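PDB 4IRF: malarial CLPB2 atpase/hsp101 protein from Plasmodium falciparum, which probably acts as an ATP-hydrolysing ClpB-type chaperone in protein unfolding and translocation, represented here by its N-terminal cargo-binding domain. Local coordinates for residues I17-A22 with S42-S47; K28-N33 with A71-R76; D113-L118 with K142-R147. All coordinates share one frame; numbering follows the deposited sequence.

Interaction 1 (I17-A22 with S42-S47); sequences INILNA and SALAKS
I19 reaches from helix 14-29 onto the end of helix 37-46 and the S47 that follows it. This is a helix-helix contact in the core of the Clp N-terminal domain; the short segments run at 128° to each other, and their axes come within 8.4 Å. The two branches of I19 divide the work. CG2, anti to the backbone N of I19, lies over the L44 backbone, 3.8 Å from L44 N, and also meets the CB atoms of A43 and L44. CG1 takes the other direction, anti to the carbonyl carbon (chi1 -78°), which carries CD1 to S47 OG at 3.8 Å. The I19 and L44 side chains cross obliquely, and V114 and L117 of helix 114-121 pack against both. Small residues allow the close approach at A43: its CB stands 3.3 Å from I19 O and 3.8 Å from A22 CB. At the outer margin a water bridges the helices, donating a hydrogen bond to A22 O and accepting from K46 NZ. The S47 hydroxyl works both ways, accepting from G50 N at the start of helix 48-56 and donating to L44 O at 2.7 Å, on a lone pair in the carbonyl plane.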
loop_
_atom_site.group_PDB
_atom_site.type_symbol
_atom_site.label_atom_id
_atom_site.label_comp_id
_atom_site.label_asym_id
_atom_site.label_seq_id
_atom_site.Cartn_x
_atom_site.Cartn_y
_atom_site.Cartn_z
ATOM N N ILE A 17 -3.588 -0.080 9.700
ATOM C CA ILE A 17 -2.432 -0.290 10.583
ATOM C C ILE A 17 -1.893 -1.716 10.392
ATOM O O ILE A 17 -0.692 -1.918 10.338
ATOM C CB ILE A 17 -2.862 -0.139 12.043
ATOM C CG1 ILE A 17 -3.244 1.307 12.356
ATOM C CG2 ILE A 17 -1.736 -0.544 12.978
ATOM C CD1 ILE A 17 -2.133 2.266 12.131
ATOM N N ASN A 18 -2.788 -2.698 10.287
ATOM C CA ASN A 18 -2.353 -4.079 10.084
ATOM C C ASN A 18 -1.569 -4.277 8.786
ATOM O O ASN A 18 -0.598 -5.036 8.742
ATOM C CB ASN A 18 -3.542 -5.045 10.154
ATOM C CG ASN A 18 -4.133 -5.135 11.557
ATOM O OD1 ASN A 18 -3.460 -4.835 12.557
ATOM N ND2 ASN A 18 -5.394 -5.564 11.642
ATOM N N ILE A 19 -1.994 -3.597 7.730
ATOM C CA ILE A 19 -1.243 -3.596 6.494
ATOM C C ILE A 19 0.152 -2.992 6.716
ATOM O O ILE A 19 1.147 -3.536 6.237
ATOM C CB ILE A 19 -1.978 -2.819 5.357
ATOM C CG1 ILE A 19 -3.081 -3.705 4.778
ATOM C CG2 ILE A 19 -1.063 -2.512 4.211
ATOM C CD1 ILE A 19 -4.154 -2.922 4.087
ATOM N N LEU A 20 0.210 -1.852 7.403
ATOM C CA LEU A 20 1.498 -1.223 7.689
ATOM C C LEU A 20 2.401 -2.141 8.503
ATOM O O LEU A 20 3.571 -2.291 8.189
ATOM C CB LEU A 20 1.287 0.088 8.427
ATOM C CG LEU A 20 0.552 1.148 7.627
ATOM C CD1 LEU A 20 0.280 2.361 8.536
ATOM C CD2 LEU A 20 1.380 1.564 6.422
ATOM N N ASN A 21 1.859 -2.782 9.530
ATOM C CA ASN A 21 2.680 -3.697 10.328
ATOM C C ASN A 21 3.109 -4.952 9.557
ATOM O O ASN A 21 4.205 -5.483 9.762
ATOM C CB ASN A 21 1.946 -4.088 11.602
ATOM C CG ASN A 21 1.869 -2.954 12.603
ATOM O OD1 ASN A 21 2.722 -2.071 12.609
ATOM N ND2 ASN A 21 0.865 -3.000 13.493
ATOM N N ALA A 22 2.242 -5.448 8.677
ATOM C CA ALA A 22 2.652 -6.573 7.834
ATOM C C ALA A 22 3.747 -6.116 6.881
ATOM O O ALA A 22 4.664 -6.888 6.498
ATOM C CB ALA A 22 1.467 -7.167 7.048
ATOM N N SER A 42 3.068 -4.837 -1.050
ATOM C CA SER A 42 3.053 -6.307 -0.902
ATOM C C SER A 42 2.016 -6.699 0.136
ATOM O O SER A 42 1.152 -7.552 -0.099
ATOM C CB SER A 42 4.428 -6.809 -0.462
ATOM O OG SER A 42 4.428 -8.219 -0.260
ATOM N N ALA A 43 2.062 -6.019 1.292
ATOM C CA ALA A 43 1.117 -6.254 2.382
ATOM C C ALA A 43 -0.353 -5.962 2.018
ATOM O O ALA A 43 -1.277 -6.666 2.430
ATOM C CB ALA A 43 1.543 -5.428 3.615
ATOM N N LEU A 44 -0.561 -4.887 1.275
ATOM C CA LEU A 44 -1.902 -4.447 0.933
ATOM C C LEU A 44 -2.504 -5.477 -0.018
ATOM O O LEU A 44 -3.611 -5.965 0.238
ATOM C CB LEU A 44 -1.836 -3.040 0.326
ATOM C CG LEU A 44 -3.175 -2.327 0.189
ATOM C CD1 LEU A 44 -3.010 -0.823 0.348
ATOM C CD2 LEU A 44 -3.725 -2.631 -1.190
ATOM N N ALA A 45 -1.721 -5.867 -1.027
ATOM C CA ALA A 45 -2.188 -6.833 -2.050
ATOM C C ALA A 45 -2.619 -8.148 -1.393
ATOM O O ALA A 45 -3.577 -8.786 -1.834
ATOM C CB ALA A 45 -1.134 -7.057 -3.082
ATOM N N LYS A 46 -1.931 -8.548 -0.321
ATOM C CA LYS A 46 -2.244 -9.833 0.296
ATOM C C LYS A 46 -3.261 -9.777 1.435
ATOM O O LYS A 46 -3.768 -10.806 1.872
ATOM C CB LYS A 46 -0.972 -10.542 0.743
ATOM C CG LYS A 46 -0.389 -10.004 2.038
ATOM C CD LYS A 46 0.595 -11.020 2.629
ATOM C CE LYS A 46 1.435 -10.423 3.752
ATOM N NZ LYS A 46 2.498 -11.414 4.141
ATOM N N SER A 47 -3.590 -8.579 1.912
ATOM C CA SER A 47 -4.577 -8.463 2.966
ATOM C C SER A 47 -5.980 -8.870 2.518
ATOM O O SER A 47 -6.269 -8.912 1.303
ATOM C CB SER A 47 -4.657 -7.019 3.463
ATOM O OG SER A 47 -5.173 -6.167 2.461
HETATM O O HOH W 1 3.978 -9.700 6.414
#

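Interaction 2 (K28-N33 with A71-R76); sequences KSYGHN and ALEQTR
R76 and H32 each donate to a backbone carbonyl across this contact, and Y30 lies against the guanidinium of R76 and the side chain of L72. R76 NH1 donates a hydrogen bond to S29 O at 3.1 Å, meeting a lone pair in the carbonyl plane although the oxygen is tilted 29° from the guanidinium plane. The other side of the same guanidinium is occupied within its own segment: NE and NH2 hold E73 side-on, one nitrogen to each carboxylate oxygen. The shorter bond of this salt bridge runs from R76 NH2 to E73 OE2, 2.6 Å, and both oxygens are met on their syn sides. NH1 also bonds G78 O, so all three nitrogens of R76 have acceptors. Thus fixed, the guanidinium presents a face to Y30 CD1, with the two planes 34° apart.

Y30 directly follows helix 14-29, which ends in a Schellman motif: G31, at positive phi, is the C-prime residue, with G31 N bonded to K28 O and H32 N to the carbonyl of the residue before K28. L72 from helix 61-74 comes over one face of the Y30 ring in a CH-pi contact, its CB 3.8 Å from the ring centroid.

Beyond this turn, H32 NE2 donates to T75 O at 2.8 Å. The oxygen lies at the ring edge near its plane, but the nitrogen stands above the carbonyl plane of T75. The single N-H of NE2 is shared, mainly with T75 O and weakly with a water, in keeping with the bent N-H...O angle of 132°. The same water donates to T75 OG1. That hydroxyl in turn donates to A71 O at 2.8 Å, which T75 N reaches from the opposite face.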
loop_
_atom_site.group_PDB
_atom_site.type_symbol
_atom_site.label_atom_id
_atom_site.label_comp_id
_atom_site.label_asym_id
_atom_site.label_seq_id
_atom_site.Cartn_x
_atom_site.Cartn_y
_atom_site.Cartn_z
ATOM N N LYS A 28 11.584 -6.400 6.669
ATOM C CA LYS A 28 12.697 -7.102 7.333
ATOM C C LYS A 28 13.107 -8.348 6.524
ATOM O O LYS A 28 14.248 -8.662 6.442
ATOM C CB LYS A 28 12.359 -7.494 8.758
ATOM C CG LYS A 28 12.112 -6.290 9.606
ATOM C CD LYS A 28 12.307 -6.499 11.073
ATOM C CE LYS A 28 11.332 -7.488 11.560
ATOM N NZ LYS A 28 11.938 -8.804 11.579
ATOM N N SER A 29 12.130 -9.021 5.962
ATOM C CA SER A 29 12.431 -10.225 5.185
ATOM C C SER A 29 13.331 -9.940 3.988
ATOM O O SER A 29 14.114 -10.807 3.553
ATOM C CB SER A 29 11.139 -10.889 4.733
ATOM O OG SER A 29 11.428 -12.110 4.084
ATOM N N TYR A 30 13.248 -8.720 3.470
ATOM C CA TYR A 30 14.089 -8.269 2.364
ATOM C C TYR A 30 15.283 -7.458 2.856
ATOM O O TYR A 30 15.913 -6.723 2.091
ATOM C CB TYR A 30 13.245 -7.517 1.305
ATOM C CG TYR A 30 12.375 -8.477 0.520
ATOM C CD1 TYR A 30 12.846 -9.076 -0.658
ATOM C CD2 TYR A 30 11.123 -8.863 0.993
ATOM C CE1 TYR A 30 12.059 -9.990 -1.358
ATOM C CE2 TYR A 30 10.329 -9.773 0.295
ATOM C CZ TYR A 30 10.810 -10.336 -0.872
ATOM O OH TYR A 30 10.044 -11.240 -1.566
ATOM N N GLY A 31 15.594 -7.626 4.139
ATOM C CA GLY A 31 16.793 -7.077 4.739
ATOM C C GLY A 31 16.767 -5.579 4.920
ATOM O O GLY A 31 17.831 -4.946 5.017
ATOM N N HIS A 32 15.565 -4.988 4.925
ATOM C CA HIS A 32 15.431 -3.543 5.083
ATOM C C HIS A 32 15.141 -3.176 6.530
ATOM O O HIS A 32 14.258 -3.764 7.134
ATOM C CB HIS A 32 14.250 -3.039 4.262
ATOM C CG HIS A 32 14.520 -2.982 2.791
ATOM N ND1 HIS A 32 15.076 -1.880 2.182
ATOM C CD2 HIS A 32 14.305 -3.886 1.810
ATOM C CE1 HIS A 32 15.208 -2.115 0.887
ATOM N NE2 HIS A 32 14.730 -3.319 0.636
ATOM N N ASN A 33 15.883 -2.224 7.085
ATOM C CA ASN A 33 15.506 -1.640 8.373
ATOM C C ASN A 33 14.659 -0.369 8.188
ATOM O O ASN A 33 14.318 0.308 9.153
ATOM C CB ASN A 33 16.740 -1.350 9.255
ATOM C CG ASN A 33 17.773 -0.474 8.559
ATOM O OD1 ASN A 33 17.593 -0.060 7.414
ATOM N ND2 ASN A 33 18.872 -0.180 9.263
ATOM N N ALA A 71 9.764 -6.760 -7.953
ATOM C CA ALA A 71 10.232 -5.488 -7.420
ATOM C C ALA A 71 10.820 -5.630 -6.011
ATOM O O ALA A 71 11.792 -4.947 -5.684
ATOM C CB ALA A 71 9.093 -4.470 -7.408
ATOM N N LEU A 72 10.217 -6.490 -5.189
ATOM C CA LEU A 72 10.760 -6.789 -3.863
ATOM C C LEU A 72 12.170 -7.349 -3.980
ATOM O O LEU A 72 13.051 -6.982 -3.206
ATOM C CB LEU A 72 9.897 -7.765 -3.088
ATOM C CG LEU A 72 8.546 -7.234 -2.602
ATOM C CD1 LEU A 72 7.719 -8.319 -1.964
ATOM C CD2 LEU A 72 8.810 -6.080 -1.607
ATOM N N GLU A 73 12.400 -8.221 -4.956
ATOM C CA GLU A 73 13.712 -8.869 -5.049
ATOM C C GLU A 73 14.746 -7.909 -5.603
ATOM O O GLU A 73 15.860 -7.828 -5.090
ATOM C CB GLU A 73 13.661 -10.163 -5.871
ATOM C CG GLU A 73 13.482 -11.438 -5.042
ATOM C CD GLU A 73 14.565 -11.636 -3.985
ATOM O OE1 GLU A 73 15.687 -11.129 -4.166
ATOM O OE2 GLU A 73 14.279 -12.304 -2.965
ATOM N N GLN A 74 14.353 -7.140 -6.610
ATOM C CA GLN A 74 15.229 -6.120 -7.191
ATOM C C GLN A 74 15.724 -5.108 -6.165
ATOM O O GLN A 74 16.844 -4.596 -6.265
ATOM C CB GLN A 74 14.499 -5.354 -8.284
ATOM C CG GLN A 74 14.192 -6.143 -9.526
ATOM C CD GLN A 74 13.692 -5.232 -10.628
ATOM O OE1 GLN A 74 12.781 -4.417 -10.419
ATOM N NE2 GLN A 74 14.304 -5.336 -11.801
ATOM N N THR A 75 14.880 -4.802 -5.188
ATOM C CA THR A 75 15.201 -3.772 -4.206
ATOM C C THR A 75 15.672 -4.341 -2.879
ATOM O O THR A 75 15.826 -3.576 -1.918
ATOM C CB THR A 75 13.997 -2.821 -3.975
ATOM O OG1 THR A 75 12.881 -3.576 -3.491
ATOM C CG2 THR A 75 13.622 -2.136 -5.281
ATOM N N ARG A 76 15.921 -5.652 -2.842
ATOM C CA ARG A 76 16.378 -6.355 -1.631
ATOM C C ARG A 76 17.630 -5.697 -1.069
ATOM O O ARG A 76 18.558 -5.376 -1.822
ATOM C CB ARG A 76 16.672 -7.838 -1.926
ATOM C CG ARG A 76 17.161 -8.617 -0.696
ATOM C CD ARG A 76 17.484 -10.062 -0.994
ATOM N NE ARG A 76 16.301 -10.900 -1.158
ATOM C CZ ARG A 76 15.629 -11.443 -0.148
ATOM N NH1 ARG A 76 15.994 -11.202 1.103
ATOM N NH2 ARG A 76 14.569 -12.203 -0.380
HETATM O O HOH W 2 12.828 -5.003 -1.038
#

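Interaction 3 (D113-L118 with K142-R147); sequences DVEHLL and KAILKR
L145 CD2 is wedged between E115 and H116, and this is the tight part of the contact: the methyl lies 3.4 Å from H116 CD2 and 3.6 Å from E115 CB. It meets the imidazole at a slant. The rotation of the ring is held by its own segment, since D113 N donates to H116 ND1 at 3.0 Å, nearly straight at 164° and within the ring plane. That bond identifies ND1 as an acceptor and leaves the CD2-NE2 side of the ring directed at helix 138-151.

E115 meets this helix through its aliphatic part. Its CG approaches I144 CG2 at 3.6 Å, and the bend at chi2 (85°) then turns the carboxylate away from segment 142-147. There OE1 forms a salt bridge with K148, one residue further along helix 138-151, and OE2 accepts from the hydroxyl of Y49 of helix 48-56, so the buried acid is satisfied by partners outside the two segments.

The packing is looser at the other end, where L118 CD2 and I144 CD1 are 4.2 Å apart. A different kind of link occurs beside the imidazole: a water lies 2.9 Å from H116 NE2 and donates to L145 O at 3.2 Å, joining the ring to the opposing backbone through a single ordered molecule. The modest 208 Å² buried in total and an axis separation of 9.8 Å agree with a contact confined to a few side chains.

The helix segments run nearly antiparallel, at 157°, within the Clp N-terminal domain. L53 of helix 48-56 touches both E115 and L118, while V114 and L117 turn to helices 14-29 and 37-46; helix 114-121 therefore lies between those helices and the C-terminal helix 138-151.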
loop_
_atom_site.group_PDB
_atom_site.type_symbol
_atom_site.label_atom_id
_atom_site.label_comp_id
_atom_site.label_asym_id
_atom_site.label_seq_id
_atom_site.Cartn_x
_atom_site.Cartn_y
_atom_site.Cartn_z
ATOM N N ASP A 113 -8.431 4.737 5.300
ATOM C CA ASP A 113 -8.731 3.348 4.946
ATOM C C ASP A 113 -7.756 2.857 3.883
ATOM O O ASP A 113 -6.875 3.580 3.416
ATOM C CB ASP A 113 -10.194 3.235 4.444
ATOM C CG ASP A 113 -10.793 1.852 4.674
ATOM O OD1 ASP A 113 -10.041 0.865 4.716
ATOM O OD2 ASP A 113 -12.032 1.753 4.810
ATOM N N VAL A 114 -7.926 1.608 3.475
ATOM C CA VAL A 114 -7.043 1.001 2.494
ATOM C C VAL A 114 -6.998 1.717 1.153
ATOM O O VAL A 114 -5.941 1.796 0.547
ATOM C CB VAL A 114 -7.399 -0.500 2.308
ATOM C CG1 VAL A 114 -6.416 -1.170 1.399
ATOM C CG2 VAL A 114 -7.373 -1.189 3.645
ATOM N N GLU A 115 -8.138 2.236 0.678
ATOM C CA GLU A 115 -8.141 2.944 -0.602
ATOM C C GLU A 115 -7.296 4.205 -0.522
ATOM O O GLU A 115 -6.716 4.634 -1.521
ATOM C CB GLU A 115 -9.560 3.377 -0.974
ATOM C CG GLU A 115 -10.513 2.202 -1.271
ATOM C CD GLU A 115 -11.173 1.606 -0.032
ATOM O OE1 GLU A 115 -10.751 1.870 1.122
ATOM O OE2 GLU A 115 -12.154 0.834 -0.227
ATOM N N HIS A 116 -7.281 4.835 0.645
ATOM C CA HIS A 116 -6.521 6.079 0.822
ATOM C C HIS A 116 -5.024 5.782 0.847
ATOM O O HIS A 116 -4.232 6.510 0.252
ATOM C CB HIS A 116 -6.983 6.789 2.093
ATOM C CG HIS A 116 -8.462 7.043 2.086
ATOM N ND1 HIS A 116 -9.313 6.491 3.017
ATOM C CD2 HIS A 116 -9.240 7.725 1.212
ATOM C CE1 HIS A 116 -10.557 6.857 2.736
ATOM N NE2 HIS A 116 -10.538 7.604 1.649
ATOM N N LEU A 117 -4.671 4.673 1.479
ATOM C CA LEU A 117 -3.307 4.176 1.466
ATOM C C LEU A 117 -2.927 3.830 0.038
ATOM O O LEU A 117 -1.824 4.178 -0.436
ATOM C CB LEU A 117 -3.191 2.973 2.412
ATOM C CG LEU A 117 -1.821 2.383 2.620
ATOM C CD1 LEU A 117 -0.831 3.438 3.127
ATOM C CD2 LEU A 117 -1.955 1.271 3.621
ATOM N N LEU A 118 -3.855 3.202 -0.699
ATOM C CA LEU A 118 -3.588 2.874 -2.093
ATOM C C LEU A 118 -3.257 4.146 -2.888
ATOM O O LEU A 118 -2.287 4.181 -3.663
ATOM C CB LEU A 118 -4.773 2.088 -2.710
ATOM C CG LEU A 118 -4.495 1.526 -4.107
ATOM C CD1 LEU A 118 -3.725 0.234 -4.031
ATOM C CD2 LEU A 118 -5.809 1.334 -4.846
ATOM N N LYS A 142 -8.664 7.413 -8.457
ATOM C CA LYS A 142 -9.630 8.447 -8.099
ATOM C C LYS A 142 -11.042 7.907 -8.115
ATOM O O LYS A 142 -11.841 8.231 -7.232
ATOM C CB LYS A 142 -9.556 9.588 -9.098
ATOM C CG LYS A 142 -8.452 10.590 -8.836
ATOM C CD LYS A 142 -8.477 11.651 -9.922
ATOM C CE LYS A 142 -7.948 12.980 -9.427
ATOM N NZ LYS A 142 -6.541 12.800 -9.032
ATOM N N ALA A 143 -11.353 7.083 -9.118
ATOM C CA ALA A 143 -12.683 6.507 -9.221
ATOM C C ALA A 143 -12.987 5.575 -8.056
ATOM O O ALA A 143 -14.094 5.602 -7.518
ATOM C CB ALA A 143 -12.877 5.812 -10.563
ATOM N N ILE A 144 -12.006 4.747 -7.662
ATOM C CA ILE A 144 -12.145 3.938 -6.469
ATOM C C ILE A 144 -12.468 4.809 -5.255
ATOM O O ILE A 144 -13.344 4.482 -4.441
ATOM C CB ILE A 144 -10.846 3.166 -6.193
ATOM C CG1 ILE A 144 -10.636 2.115 -7.281
ATOM C CG2 ILE A 144 -10.894 2.551 -4.815
ATOM C CD1 ILE A 144 -9.291 1.409 -7.216
ATOM N N LEU A 145 -11.732 5.910 -5.127
ATOM C CA LEU A 145 -11.930 6.812 -3.997
ATOM C C LEU A 145 -13.287 7.487 -4.046
ATOM O O LEU A 145 -13.957 7.584 -3.011
ATOM C CB LEU A 145 -10.843 7.880 -3.949
ATOM C CG LEU A 145 -9.511 7.409 -3.403
ATOM C CD1 LEU A 145 -8.524 8.559 -3.338
ATOM C CD2 LEU A 145 -9.758 6.848 -2.042
ATOM N N LYS A 146 -13.673 7.921 -5.241
ATOM C CA LYS A 146 -14.975 8.563 -5.465
ATOM C C LYS A 146 -16.108 7.576 -5.156
ATOM O O LYS A 146 -17.056 7.906 -4.440
ATOM C CB LYS A 146 -15.066 9.079 -6.909
ATOM C CG LYS A 146 -16.387 9.765 -7.288
ATOM C CD LYS A 146 -16.342 10.254 -8.724
ATOM C CE LYS A 146 -17.639 10.950 -9.118
ATOM N NZ LYS A 146 -18.828 10.054 -8.971
ATOM N N ARG A 147 -16.018 6.323 -5.585
ATOM C CA ARG A 147 -17.060 5.364 -5.242
ATOM C C ARG A 147 -17.145 5.032 -3.788
ATOM O O ARG A 147 -18.200 4.826 -3.256
ATOM C CB ARG A 147 -16.876 4.046 -6.003
ATOM C CG ARG A 147 -16.857 4.144 -7.500
ATOM C CD ARG A 147 -17.054 2.771 -8.113
ATOM N NE ARG A 147 -15.834 2.008 -8.075
ATOM C CZ ARG A 147 -14.896 2.127 -8.980
ATOM N NH1 ARG A 147 -15.073 2.927 -9.988
ATOM N NH2 ARG A 147 -13.804 1.447 -8.871
HETATM O O HOH W 3 -12.844 7.773 -0.068
#

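In the fold
From the N terminus, helix 14-29 enters two contacts in turn. Residues 17-22 are met by 42-47 after 19 intervening residues, closing interaction 1, but 28-33 has already opened interaction 2, which closes only at 71-76 and joins the C-terminal end of helix 14-29 to that of helix 61-74; the two therefore cross along the chain. They also touch in space, through S42 OG and L72 CD1 at 3.7 Å. Interaction 3 follows in series, joining helix 114-121 to the C-terminal helix 138-151. It packs directly on interaction 1, yet stays about 14 Å from interaction 2 at the nearest atoms. Interaction 1 thus connects the other two, which lie on opposite sides of the chain's centre.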